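Local structure of microbial serine proteinases; subtilisin (Bacillus subtilis, 2GKO) at residues Thr73-Ser78 and Asn136-Ser141; Tyr90-Glu95 and Ser252-Gly257; Val188-Asn193 and Asp204-Gly209; Ser235-Phe238 and Tyr242-Ile245. The protein hydrolyses peptide bonds as a calcium-loaded, cold-adapted serine protease of the subtilisin family, cleaving proteins at a serine-based active site. All blocks are in the same frame, centred on the assembly; numbering follows the deposited sequence.

Contact 1: Thr73-Ser78 and Asn136-Ser141; sequences THVAGS and NMSLGS. With PMS (phenylmethanesulfonic acid), chain G.
Val75 on the helical segment 73-78 faces Ser138 just beyond the end of the strand in 136-141, their CA atoms 7.5 Å apart, and three residues carry the whole small, buried interface. The valine enters with both methyls. CG1, anti to the backbone N of Val75 (chi1 169°), lies against the side-chain amide of Asn136, whose chain crosses it obliquely, and this same methyl comes to 3.7 Å from Ser138 OG. Val75 CG2, the other branch, lies 3.8 Å from Ser138 OG, so the hydroxyl is almost equally far from the two methyls. That hydroxyl is not left with apolar neighbours alone: it is hydrogen-bonded to the carbonyl of Ser249. Helix 71-80 carries the HGTHVAG signature of subtilases, and strand 133-137 belongs to the parallel core sheet, so the contact seats the helix beside the C-terminal end of a central strand. There the chain bends in an inverse gamma turn centred on Ser138, marked by a weak bond from Leu139 N to Met137 O of 3.0 Å. At the turn and just beyond it, the backbone borders the bound phenylmethanesulfonic acid: Ser138 O is 3.9 Å from its sulfur S, and Leu139 CA is 3.9 Å from its O2S. In subtilisins this extended Ser-Leu-Gly run lines the substrate cleft. Pro253 of helix 248-265 also packs on Val75.

Contact 2: Tyr90-Glu95 and Ser252-Gly257; sequences YGVAPE and SPHAAG
Ala93 and Gly257 bring an irregular loop, 90-95, to within 5.0 Å (CA to CA) of the helical segment 252-257, whose regular bonding is interrupted at Pro253. Gly257 has no side chain, which lets Val92 lie directly on the helix backbone. Val92 CG1, anti to its own N (chi1 176°), reaches 3.5 Å from Gly257 C. The other methyl is directed one turn back along the helix, where Val92 CG2 lies 3.8 Å from His254 O and 4.0 Å from His254 CD2, slanting toward the imidazole. The two branches thus span one helical turn, from residue 254 to residue 257. Ala93 adds a smaller contact, its CB 3.4 Å from Gly257 O. The imidazole is held by another group: His254 ND1 is hydrogen-bonded to the carbonyl of Met250, earlier in the same helix. Ile10 and Ile13 of helix 8-14 touch both Val92 and His254. Helix 248-265 begins at the Gly-Thr-Ser-Met-Ala sequence that in subtilases bears the catalytic serine, and the loop before strand 97-102 packs on this central helix. Since no hydrogen bond crosses from one segment to the other, the fit rests on van der Waals contact between methyls and helix backbone; polar bonds of the loop are made outside the contact, from Val92 to the backbone of Ser78 and to the hydroxyl of Tyr14.

Contact 3: Val188-Asn193 and Asp204-Gly209; sequences VAALEN and DFSSRG
Ala190 and Ser206 have the most surface buried here, and one hydrogen bond joins them. Ala190 N gives its hydrogen to Ser206 OG at 3.0 Å, nearly straight at 168°, so a side-chain hydroxyl, not a backbone carbonyl, accepts from the strand. The serine can do this because OG is anti to its backbone N (chi1 -170°), which turns the oxygen onto the strand; it also rests 3.4 Å from Ala189 CA and 3.4 Å from Ala189 CB. Phe205 is the third participant. Its CG lies between the backbone N and the carbonyl carbon (chi1 70°), and the ring swings back so that Phe205 CZ meets Ala190 CB at 3.7 Å. The carbonyl of Ser206 is gripped in turn by Arg208, NH1 donating to O at 2.7 Å from within the guanidinium plane. Farther out, a water gives a hydrogen to Glu192 OE1 and accepts from Asp204 N, while Arg201 makes salt bridges to the carboxylates of both Glu192 and Asp204, probably easing the repulsion between them. Thr248 of helix 248-265 touches Ala190 and Ser206. Phe205 lies on Asn168, and its side chain comes to about 6 Å from the bound phenylmethanesulfonic acid. The loop returns along a strand of the subtilase core sheet, and the nearness of Phe205 to the ligand is consistent with a place at the edge of the active-site cleft.

Contact 4: Ser235-Phe238 and Tyr242-Ile245; sequences STWF and YATI
Ser235 and Ala243 form an antiparallel, hydrogen-bonded pair in which both backbone N-H groups and both carbonyls are used. Ser235 N donates to Ala243 O at 2.9 Å and Ala243 N to Ser235 O at 2.9 Å, each donor almost in line with the accepting C=O. Ala243 O receives a second, weak bond from His74 NE2. Ser235 O also has Tyr242 CA beside it, a CA-H...O contact of 3.2 Å, and stands at the edge of the Tyr242 ring. The hydroxyls look to other partners: Ser235 OG bonds to the carbonyl of His74, Thr236 OG1 to that of Thr73, and Tyr242 OH to the Asp43 carboxylate. Apolar contact supplies the rest. Trp237, with CG anti to its backbone N (chi1 -157°), folds its indole over the second strand, so that Ala243 CB sits over one face, 3.4 Å from Trp237 CE3. Ile245 CD1 comes to the same ring at a slant, 3.9 Å from Trp237 CZ3, the two side chains crossing at about a right angle. Ile245 also touches the bound phenylmethanesulfonic acid. This is a two-stranded beta hairpin, docked on helix 71-80 and delivering its last residue to the ligand pocket.

Contacts 1 and 2 lie deepest, 3 is mostly buried farther out, and 4 is partly buried. Helix 71-80 is common ground for three of them: it supplies one segment of contact 1 and bonds to the loop of contact 2 and the hairpin of contact 4. Helix 248-265 likewise links contacts 1, 2 and 3, and Val188 of the strand in contact 3 packs on Ala255 of the helix in contact 2. Contacts 1 and 3 reach the same core sheet without touching. In chemistry, the two inner contacts bring valine methyls against polar or backbone surfaces with no hydrogen bond between their segments, whereas 3 and 4 are bonded directly across.

Contact 1: Thr73-Ser78 and Asn136-Ser141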
loop_
_atom_site.group_PDB
_atom_site.type_symbol
_atom_site.label_atom_id
_atom_site.label_comp_id
_atom_site.label_asym_id
_atom_site.label_seq_id
_atom_site.Cartn_x
_atom_site.Cartn_y
_atom_site.Cartn_z
ATOM N N THR A 73 -0.164 0.496 -11.968
ATOM C CA THR A 73 -1.532 0.883 -12.258
ATOM C C THR A 73 -2.505 0.128 -11.350
ATOM O O THR A 73 -3.461 0.724 -10.843
ATOM C CB THR A 73 -1.837 0.678 -13.758
ATOM O OG1 THR A 73 -0.957 1.485 -14.560
ATOM C CG2 THR A 73 -3.244 1.184 -14.093
ATOM N N HIS A 74 -2.246 -1.157 -11.148
ATOM C CA HIS A 74 -3.078 -2.044 -10.318
ATOM C C HIS A 74 -3.105 -1.546 -8.863
ATOM O O HIS A 74 -4.152 -1.346 -8.239
ATOM C CB HIS A 74 -2.560 -3.499 -10.457
ATOM C CG HIS A 74 -3.536 -4.528 -9.999
ATOM N ND1 HIS A 74 -3.838 -4.715 -8.676
ATOM C CD2 HIS A 74 -4.288 -5.422 -10.690
ATOM C CE1 HIS A 74 -4.777 -5.645 -8.573
ATOM N NE2 HIS A 74 -5.079 -6.078 -9.781
ATOM N N VAL A 75 -1.916 -1.288 -8.345
ATOM C CA VAL A 75 -1.732 -0.774 -7.016
ATOM C C VAL A 75 -2.410 0.571 -6.824
ATOM O O VAL A 75 -3.094 0.785 -5.830
ATOM C CB VAL A 75 -0.193 -0.715 -6.742
ATOM C CG1 VAL A 75 0.149 0.053 -5.497
ATOM C CG2 VAL A 75 0.350 -2.147 -6.674
ATOM N N ALA A 76 -2.202 1.492 -7.769
ATOM C CA ALA A 76 -2.855 2.795 -7.708
ATOM C C ALA A 76 -4.385 2.667 -7.663
ATOM O O ALA A 76 -5.040 3.373 -6.889
ATOM C CB ALA A 76 -2.453 3.636 -8.869
ATOM N N GLY A 77 -4.918 1.719 -8.418
ATOM C CA GLY A 77 -6.359 1.511 -8.481
ATOM C C GLY A 77 -6.929 1.038 -7.153
ATOM O O GLY A 77 -8.008 1.479 -6.743
ATOM N N SER A 78 -6.223 0.158 -6.454
ATOM C CA SER A 78 -6.732 -0.315 -5.181
ATOM C C SER A 78 -6.729 0.823 -4.182
ATOM O O SER A 78 -7.612 0.927 -3.324
ATOM C CB SER A 78 -5.930 -1.514 -4.646
ATOM O OG SER A 78 -6.050 -2.641 -5.509
ATOM N N ASN A 136 3.360 4.467 -0.899
ATOM C CA ASN A 136 3.123 3.047 -1.049
ATOM C C ASN A 136 4.266 2.390 -1.830
ATOM O O ASN A 136 4.515 2.759 -2.974
ATOM C CB ASN A 136 1.802 2.794 -1.792
ATOM C CG ASN A 136 1.480 1.324 -1.859
ATOM O OD1 ASN A 136 0.847 0.780 -0.939
ATOM N ND2 ASN A 136 1.988 0.643 -2.890
ATOM N N MET A 137 4.926 1.417 -1.216
ATOM C CA MET A 137 5.946 0.597 -1.882
ATOM C C MET A 137 5.501 -0.861 -1.910
ATOM O O MET A 137 5.690 -1.619 -0.965
ATOM C CB MET A 137 7.325 0.744 -1.231
ATOM C CG MET A 137 7.936 2.047 -1.609
ATOM S SD MET A 137 9.622 2.214 -1.072
ATOM C CE MET A 137 9.397 2.581 0.566
ATOM N N SER A 138 4.892 -1.230 -3.020
ATOM C CA SER A 138 4.471 -2.593 -3.265
ATOM C C SER A 138 5.619 -3.339 -3.919
ATOM O O SER A 138 5.579 -3.715 -5.091
ATOM C CB SER A 138 3.201 -2.603 -4.111
ATOM O OG SER A 138 2.091 -2.246 -3.328
ATOM N N LEU A 139 6.681 -3.505 -3.135
ATOM C CA LEU A 139 7.904 -4.087 -3.641
ATOM C C LEU A 139 8.673 -4.588 -2.446
ATOM O O LEU A 139 8.441 -4.183 -1.310
ATOM C CB LEU A 139 8.689 -3.065 -4.471
ATOM C CG LEU A 139 9.096 -1.752 -3.813
ATOM C CD1 LEU A 139 10.389 -1.921 -3.038
ATOM C CD2 LEU A 139 9.240 -0.623 -4.842
ATOM N N GLY A 140 9.583 -5.514 -2.693
ATOM C CA GLY A 140 10.337 -6.059 -1.588
ATOM C C GLY A 140 11.493 -6.889 -2.058
ATOM O O GLY A 140 11.541 -7.322 -3.198
ATOM N N SER A 141 12.443 -7.080 -1.158
ATOM C CA SER A 141 13.575 -7.955 -1.383
ATOM C C SER A 141 13.963 -8.530 -0.024
ATOM O O SER A 141 13.671 -7.957 1.004
ATOM C CB SER A 141 14.705 -7.138 -2.025
ATOM O OG SER A 141 15.995 -7.571 -1.652
HETATM C C PMS G . 5.138 -7.554 -5.908
HETATM S S PMS G . 4.564 -7.370 -4.341
HETATM C C1 PMS G . 4.047 -7.844 -6.931
HETATM C C2 PMS G . 3.687 -9.154 -7.240
HETATM C C3 PMS G . 2.701 -9.416 -8.197
HETATM C C4 PMS G . 2.108 -8.358 -8.873
HETATM C C5 PMS G . 2.486 -7.048 -8.602
HETATM C C6 PMS G . 3.459 -6.800 -7.637
HETATM O O2S PMS G . 5.720 -7.280 -3.476
HETATM O O1S PMS G . 3.618 -8.461 -4.129
#

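Contact 2: Tyr90-Glu95 and Ser252-Gly257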
loop_
_atom_site.group_PDB
_atom_site.type_symbol
_atom_site.label_atom_id
_atom_site.label_comp_id
_atom_site.label_asym_id
_atom_site.label_seq_id
_atom_site.Cartn_x
_atom_site.Cartn_y
_atom_site.Cartn_z
ATOM N N TYR A 90 -13.636 1.286 -8.068
ATOM C CA TYR A 90 -13.390 2.168 -6.950
ATOM C C TYR A 90 -12.284 1.576 -6.086
ATOM O O TYR A 90 -12.256 0.366 -5.834
ATOM C CB TYR A 90 -14.646 2.315 -6.090
ATOM C CG TYR A 90 -15.703 3.201 -6.691
ATOM C CD1 TYR A 90 -16.705 2.660 -7.493
ATOM C CD2 TYR A 90 -15.710 4.558 -6.451
ATOM C CE1 TYR A 90 -17.700 3.490 -8.047
ATOM C CE2 TYR A 90 -16.688 5.388 -7.001
ATOM C CZ TYR A 90 -17.669 4.848 -7.786
ATOM O OH TYR A 90 -18.625 5.714 -8.301
ATOM N N GLY A 91 -11.380 2.443 -5.648
ATOM C CA GLY A 91 -10.414 2.114 -4.627
ATOM C C GLY A 91 -10.814 2.706 -3.296
ATOM O O GLY A 91 -11.889 3.301 -3.120
ATOM N N VAL A 92 -9.929 2.557 -2.339
ATOM C CA VAL A 92 -10.259 2.833 -0.955
ATOM C C VAL A 92 -10.470 4.338 -0.702
ATOM O O VAL A 92 -11.380 4.733 0.045
ATOM C CB VAL A 92 -9.178 2.261 0.027
ATOM C CG1 VAL A 92 -9.486 2.650 1.444
ATOM C CG2 VAL A 92 -9.079 0.746 -0.083
ATOM N N ALA A 93 -9.630 5.174 -1.315
ATOM C CA ALA A 93 -9.638 6.636 -1.076
ATOM C C ALA A 93 -9.745 7.352 -2.425
ATOM O O ALA A 93 -8.758 7.918 -2.918
ATOM C CB ALA A 93 -8.383 7.056 -0.358
ATOM N N PRO A 94 -10.928 7.362 -3.029
ATOM C CA PRO A 94 -11.088 7.872 -4.398
ATOM C C PRO A 94 -10.927 9.386 -4.555
ATOM O O PRO A 94 -10.936 9.855 -5.691
ATOM C CB PRO A 94 -12.515 7.455 -4.745
ATOM C CG PRO A 94 -13.218 7.516 -3.418
ATOM C CD PRO A 94 -12.211 6.872 -2.481
ATOM N N GLU A 95 -10.838 10.114 -3.455
ATOM C CA GLU A 95 -10.581 11.560 -3.506
ATOM C C GLU A 95 -9.122 11.923 -3.246
ATOM O O GLU A 95 -8.761 13.088 -3.301
ATOM C CB GLU A 95 -11.420 12.274 -2.482
ATOM C CG GLU A 95 -12.913 12.102 -2.740
ATOM C CD GLU A 95 -13.751 12.682 -1.624
ATOM O OE1 GLU A 95 -13.529 13.838 -1.246
ATOM O OE2 GLU A 95 -14.644 11.968 -1.122
ATOM N N SER A 252 -0.891 -3.803 0.352
ATOM C CA SER A 252 -0.306 -2.529 0.692
ATOM C C SER A 252 -1.182 -1.334 0.280
ATOM O O SER A 252 -1.447 -0.490 1.126
ATOM C CB SER A 252 1.123 -2.438 0.119
ATOM O OG SER A 252 1.798 -1.269 0.583
ATOM N N PRO A 253 -1.616 -1.227 -0.975
ATOM C CA PRO A 253 -2.437 -0.065 -1.355
ATOM C C PRO A 253 -3.806 0.001 -0.719
ATOM O O PRO A 253 -4.330 1.090 -0.632
ATOM C CB PRO A 253 -2.562 -0.191 -2.862
ATOM C CG PRO A 253 -2.321 -1.616 -3.153
ATOM C CD PRO A 253 -1.306 -2.048 -2.154
ATOM N N HIS A 254 -4.378 -1.117 -0.301
ATOM C CA HIS A 254 -5.587 -1.058 0.518
ATOM C C HIS A 254 -5.322 -0.292 1.816
ATOM O O HIS A 254 -6.074 0.601 2.198
ATOM C CB HIS A 254 -6.076 -2.452 0.841
ATOM C CG HIS A 254 -6.811 -3.112 -0.278
ATOM N ND1 HIS A 254 -6.179 -3.885 -1.228
ATOM C CD2 HIS A 254 -8.133 -3.155 -0.582
ATOM C CE1 HIS A 254 -7.078 -4.386 -2.055
ATOM N NE2 HIS A 254 -8.271 -3.932 -1.700
ATOM N N ALA A 255 -4.223 -0.620 2.478
ATOM C CA ALA A 255 -3.796 0.099 3.664
ATOM C C ALA A 255 -3.403 1.539 3.381
ATOM O O ALA A 255 -3.700 2.412 4.168
ATOM C CB ALA A 255 -2.652 -0.615 4.312
ATOM N N ALA A 256 -2.721 1.803 2.269
ATOM C CA ALA A 256 -2.281 3.178 1.967
ATOM C C ALA A 256 -3.506 4.053 1.716
ATOM O O ALA A 256 -3.559 5.196 2.157
ATOM C CB ALA A 256 -1.372 3.203 0.755
ATOM N N GLY A 257 -4.471 3.513 0.994
ATOM C CA GLY A 257 -5.757 4.159 0.767
ATOM C C GLY A 257 -6.510 4.421 2.062
ATOM O O GLY A 257 -7.024 5.534 2.300
#

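Contact 3: Val188-Asn193 and Asp204-Gly209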
loop_
_atom_site.group_PDB
_atom_site.type_symbol
_atom_site.label_atom_id
_atom_site.label_comp_id
_atom_site.label_asym_id
_atom_site.label_seq_id
_atom_site.Cartn_x
_atom_site.Cartn_y
_atom_site.Cartn_z
ATOM N N VAL A 188 2.532 -4.645 5.389
ATOM C CA VAL A 188 1.183 -5.118 5.225
ATOM C C VAL A 188 1.133 -6.561 4.692
ATOM O O VAL A 188 1.665 -6.881 3.606
ATOM C CB VAL A 188 0.407 -4.200 4.268
ATOM C CG1 VAL A 188 -1.084 -4.644 4.197
ATOM C CG2 VAL A 188 0.513 -2.766 4.718
ATOM N N ALA A 189 0.509 -7.441 5.471
ATOM C CA ALA A 189 0.250 -8.832 5.075
ATOM C C ALA A 189 -0.985 -8.930 4.205
ATOM O O ALA A 189 -1.875 -8.063 4.264
ATOM C CB ALA A 189 0.065 -9.709 6.298
ATOM N N ALA A 190 -1.063 -10.008 3.425
ATOM C CA ALA A 190 -2.161 -10.223 2.482
ATOM C C ALA A 190 -3.156 -11.186 3.047
ATOM O O ALA A 190 -2.814 -12.305 3.414
ATOM C CB ALA A 190 -1.673 -10.767 1.162
ATOM N N LEU A 191 -4.391 -10.729 3.053
ATOM C CA LEU A 191 -5.556 -11.559 3.326
ATOM C C LEU A 191 -6.166 -12.126 2.056
ATOM O O LEU A 191 -6.113 -11.525 0.972
ATOM C CB LEU A 191 -6.597 -10.714 4.064
ATOM C CG LEU A 191 -6.157 -10.102 5.383
ATOM C CD1 LEU A 191 -7.219 -9.101 5.838
ATOM C CD2 LEU A 191 -5.927 -11.149 6.453
ATOM N N GLU A 192 -6.771 -13.299 2.178
ATOM C CA GLU A 192 -7.540 -13.911 1.108
ATOM C C GLU A 192 -9.024 -13.914 1.486
ATOM O O GLU A 192 -9.374 -13.730 2.659
ATOM C CB GLU A 192 -7.058 -15.334 0.827
ATOM C CG GLU A 192 -7.264 -16.291 1.990
ATOM C CD GLU A 192 -6.479 -17.574 1.870
ATOM O OE1 GLU A 192 -5.612 -17.690 1.002
ATOM O OE2 GLU A 192 -6.722 -18.476 2.677
ATOM N N ASN A 193 -9.873 -14.148 0.496
ATOM C CA ASN A 193 -11.322 -14.051 0.693
ATOM C C ASN A 193 -11.876 -15.360 1.236
ATOM O O ASN A 193 -12.714 -16.013 0.599
ATOM C CB ASN A 193 -12.028 -13.666 -0.592
ATOM C CG ASN A 193 -13.457 -13.199 -0.354
ATOM O OD1 ASN A 193 -13.885 -12.999 0.807
ATOM N ND2 ASN A 193 -14.172 -12.980 -1.435
ATOM N N ASP A 204 -1.244 -17.987 2.560
ATOM C CA ASP A 204 -0.014 -18.737 2.809
ATOM C C ASP A 204 1.222 -18.034 2.232
ATOM O O ASP A 204 2.273 -18.080 2.832
ATOM C CB ASP A 204 -0.073 -20.146 2.207
ATOM C CG ASP A 204 -1.104 -21.038 2.849
ATOM O OD1 ASP A 204 -1.741 -20.652 3.863
ATOM O OD2 ASP A 204 -1.317 -22.173 2.376
ATOM N N PHE A 205 1.096 -17.367 1.080
ATOM C CA PHE A 205 2.262 -16.708 0.467
ATOM C C PHE A 205 2.788 -15.497 1.219
ATOM O O PHE A 205 3.909 -15.065 1.001
ATOM C CB PHE A 205 2.004 -16.338 -1.004
ATOM C CG PHE A 205 1.016 -15.220 -1.202
ATOM C CD1 PHE A 205 1.398 -13.902 -0.959
ATOM C CD2 PHE A 205 -0.274 -15.470 -1.625
ATOM C CE1 PHE A 205 0.491 -12.851 -1.116
ATOM C CE2 PHE A 205 -1.189 -14.415 -1.805
ATOM C CZ PHE A 205 -0.798 -13.112 -1.537
ATOM N N SER A 206 1.969 -14.921 2.081
ATOM C CA SER A 206 2.325 -13.663 2.702
ATOM C C SER A 206 3.513 -13.847 3.666
ATOM O O SER A 206 3.518 -14.772 4.472
ATOM C CB SER A 206 1.082 -13.132 3.438
ATOM O OG SER A 206 1.259 -11.814 3.894
ATOM N N SER A 207 4.521 -12.983 3.567
ATOM C CA SER A 207 5.713 -13.097 4.399
ATOM C C SER A 207 5.360 -12.866 5.861
ATOM O O SER A 207 4.613 -11.935 6.202
ATOM C CB SER A 207 6.770 -12.097 3.963
ATOM O OG SER A 207 7.353 -12.480 2.717
ATOM N N ARG A 208 5.920 -13.714 6.708
ATOM C CA ARG A 208 5.726 -13.645 8.164
ATOM C C ARG A 208 6.834 -12.892 8.859
ATOM O O ARG A 208 7.995 -12.898 8.451
ATOM C CB ARG A 208 5.650 -15.063 8.757
ATOM C CG ARG A 208 4.281 -15.640 8.839
ATOM C CD ARG A 208 3.557 -15.787 7.496
ATOM N NE ARG A 208 2.266 -16.446 7.696
ATOM C CZ ARG A 208 1.338 -16.649 6.772
ATOM N NH1 ARG A 208 1.513 -16.269 5.523
ATOM N NH2 ARG A 208 0.212 -17.262 7.099
ATOM N N GLY A 209 6.489 -12.235 9.966
ATOM C CA GLY A 209 7.487 -11.608 10.792
ATOM C C GLY A 209 8.242 -12.639 11.632
ATOM O O GLY A 209 8.064 -13.861 11.463
HETATM O O HOH W 1 -3.558 -19.315 1.163
#

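Contact 4: Ser235-Phe238 and Tyr242-Ile245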
loop_
_atom_site.group_PDB
_atom_site.type_symbol
_atom_site.label_atom_id
_atom_site.label_comp_id
_atom_site.label_asym_id
_atom_site.label_seq_id
_atom_site.Cartn_x
_atom_site.Cartn_y
_atom_site.Cartn_z
ATOM N N SER A 235 -8.374 -4.907 -10.133
ATOM C CA SER A 235 -8.076 -3.487 -10.164
ATOM C C SER A 235 -7.730 -3.075 -11.574
ATOM O O SER A 235 -7.806 -3.850 -12.508
ATOM C CB SER A 235 -6.909 -3.157 -9.203
ATOM O OG SER A 235 -6.714 -1.750 -9.030
ATOM N N THR A 236 -7.403 -1.798 -11.714
ATOM C CA THR A 236 -6.988 -1.195 -12.974
ATOM C C THR A 236 -5.680 -1.796 -13.516
ATOM O O THR A 236 -4.841 -2.313 -12.748
ATOM C CB THR A 236 -6.842 0.322 -12.736
ATOM O OG1 THR A 236 -6.065 0.574 -11.552
ATOM C CG2 THR A 236 -8.201 0.969 -12.451
ATOM N N TRP A 237 -5.498 -1.748 -14.833
ATOM C CA TRP A 237 -4.290 -2.287 -15.478
ATOM C C TRP A 237 -3.729 -1.290 -16.475
ATOM O O TRP A 237 -4.426 -0.349 -16.892
ATOM C CB TRP A 237 -4.586 -3.613 -16.146
ATOM C CG TRP A 237 -3.413 -4.537 -16.383
ATOM C CD1 TRP A 237 -2.992 -5.009 -17.581
ATOM C CD2 TRP A 237 -2.588 -5.155 -15.390
ATOM N NE1 TRP A 237 -1.930 -5.854 -17.399
ATOM C CE2 TRP A 237 -1.672 -5.972 -16.071
ATOM C CE3 TRP A 237 -2.505 -5.072 -13.994
ATOM C CZ2 TRP A 237 -0.698 -6.717 -15.414
ATOM C CZ3 TRP A 237 -1.542 -5.820 -13.346
ATOM C CH2 TRP A 237 -0.664 -6.627 -14.059
ATOM N N PHE A 238 -2.463 -1.486 -16.852
ATOM C CA PHE A 238 -1.737 -0.460 -17.583
ATOM C C PHE A 238 -2.342 -0.200 -18.959
ATOM O O PHE A 238 -2.097 0.860 -19.534
ATOM C CB PHE A 238 -0.260 -0.822 -17.745
ATOM C CG PHE A 238 0.001 -1.827 -18.821
ATOM C CD1 PHE A 238 0.251 -1.411 -20.120
ATOM C CD2 PHE A 238 -0.054 -3.196 -18.571
ATOM C CE1 PHE A 238 0.436 -2.333 -21.153
ATOM C CE2 PHE A 238 0.143 -4.116 -19.622
ATOM C CZ PHE A 238 0.395 -3.683 -20.891
ATOM N N TYR A 242 -8.414 -3.842 -16.968
ATOM C CA TYR A 242 -8.404 -4.350 -15.597
ATOM C C TYR A 242 -7.674 -5.692 -15.536
ATOM O O TYR A 242 -7.349 -6.306 -16.558
ATOM C CB TYR A 242 -9.843 -4.465 -15.053
ATOM C CG TYR A 242 -10.598 -3.161 -15.168
ATOM C CD1 TYR A 242 -11.270 -2.828 -16.357
ATOM C CD2 TYR A 242 -10.606 -2.256 -14.134
ATOM C CE1 TYR A 242 -11.905 -1.618 -16.501
ATOM C CE2 TYR A 242 -11.255 -1.038 -14.265
ATOM C CZ TYR A 242 -11.906 -0.740 -15.460
ATOM O OH TYR A 242 -12.540 0.448 -15.601
ATOM N N ALA A 243 -7.384 -6.126 -14.329
ATOM C CA ALA A 243 -6.658 -7.365 -14.089
ATOM C C ALA A 243 -6.898 -7.815 -12.677
ATOM O O ALA A 243 -7.152 -7.023 -11.777
ATOM C CB ALA A 243 -5.144 -7.151 -14.286
ATOM N N THR A 244 -6.824 -9.119 -12.475
ATOM C CA THR A 244 -6.919 -9.721 -11.170
ATOM C C THR A 244 -5.666 -10.500 -10.800
ATOM O O THR A 244 -5.324 -11.455 -11.474
ATOM C CB THR A 244 -8.095 -10.685 -11.138
ATOM O OG1 THR A 244 -9.307 -9.982 -11.500
ATOM C CG2 THR A 244 -8.324 -11.209 -9.719
ATOM N N ILE A 245 -4.983 -10.071 -9.746
ATOM C CA ILE A 245 -3.735 -10.687 -9.298
ATOM C C ILE A 245 -3.672 -10.774 -7.774
ATOM O O ILE A 245 -4.473 -10.166 -7.078
ATOM C CB ILE A 245 -2.499 -9.907 -9.851
ATOM C CG1 ILE A 245 -2.586 -8.401 -9.557
ATOM C CG2 ILE A 245 -2.317 -10.195 -11.325
ATOM C CD1 ILE A 245 -1.297 -7.640 -9.870
#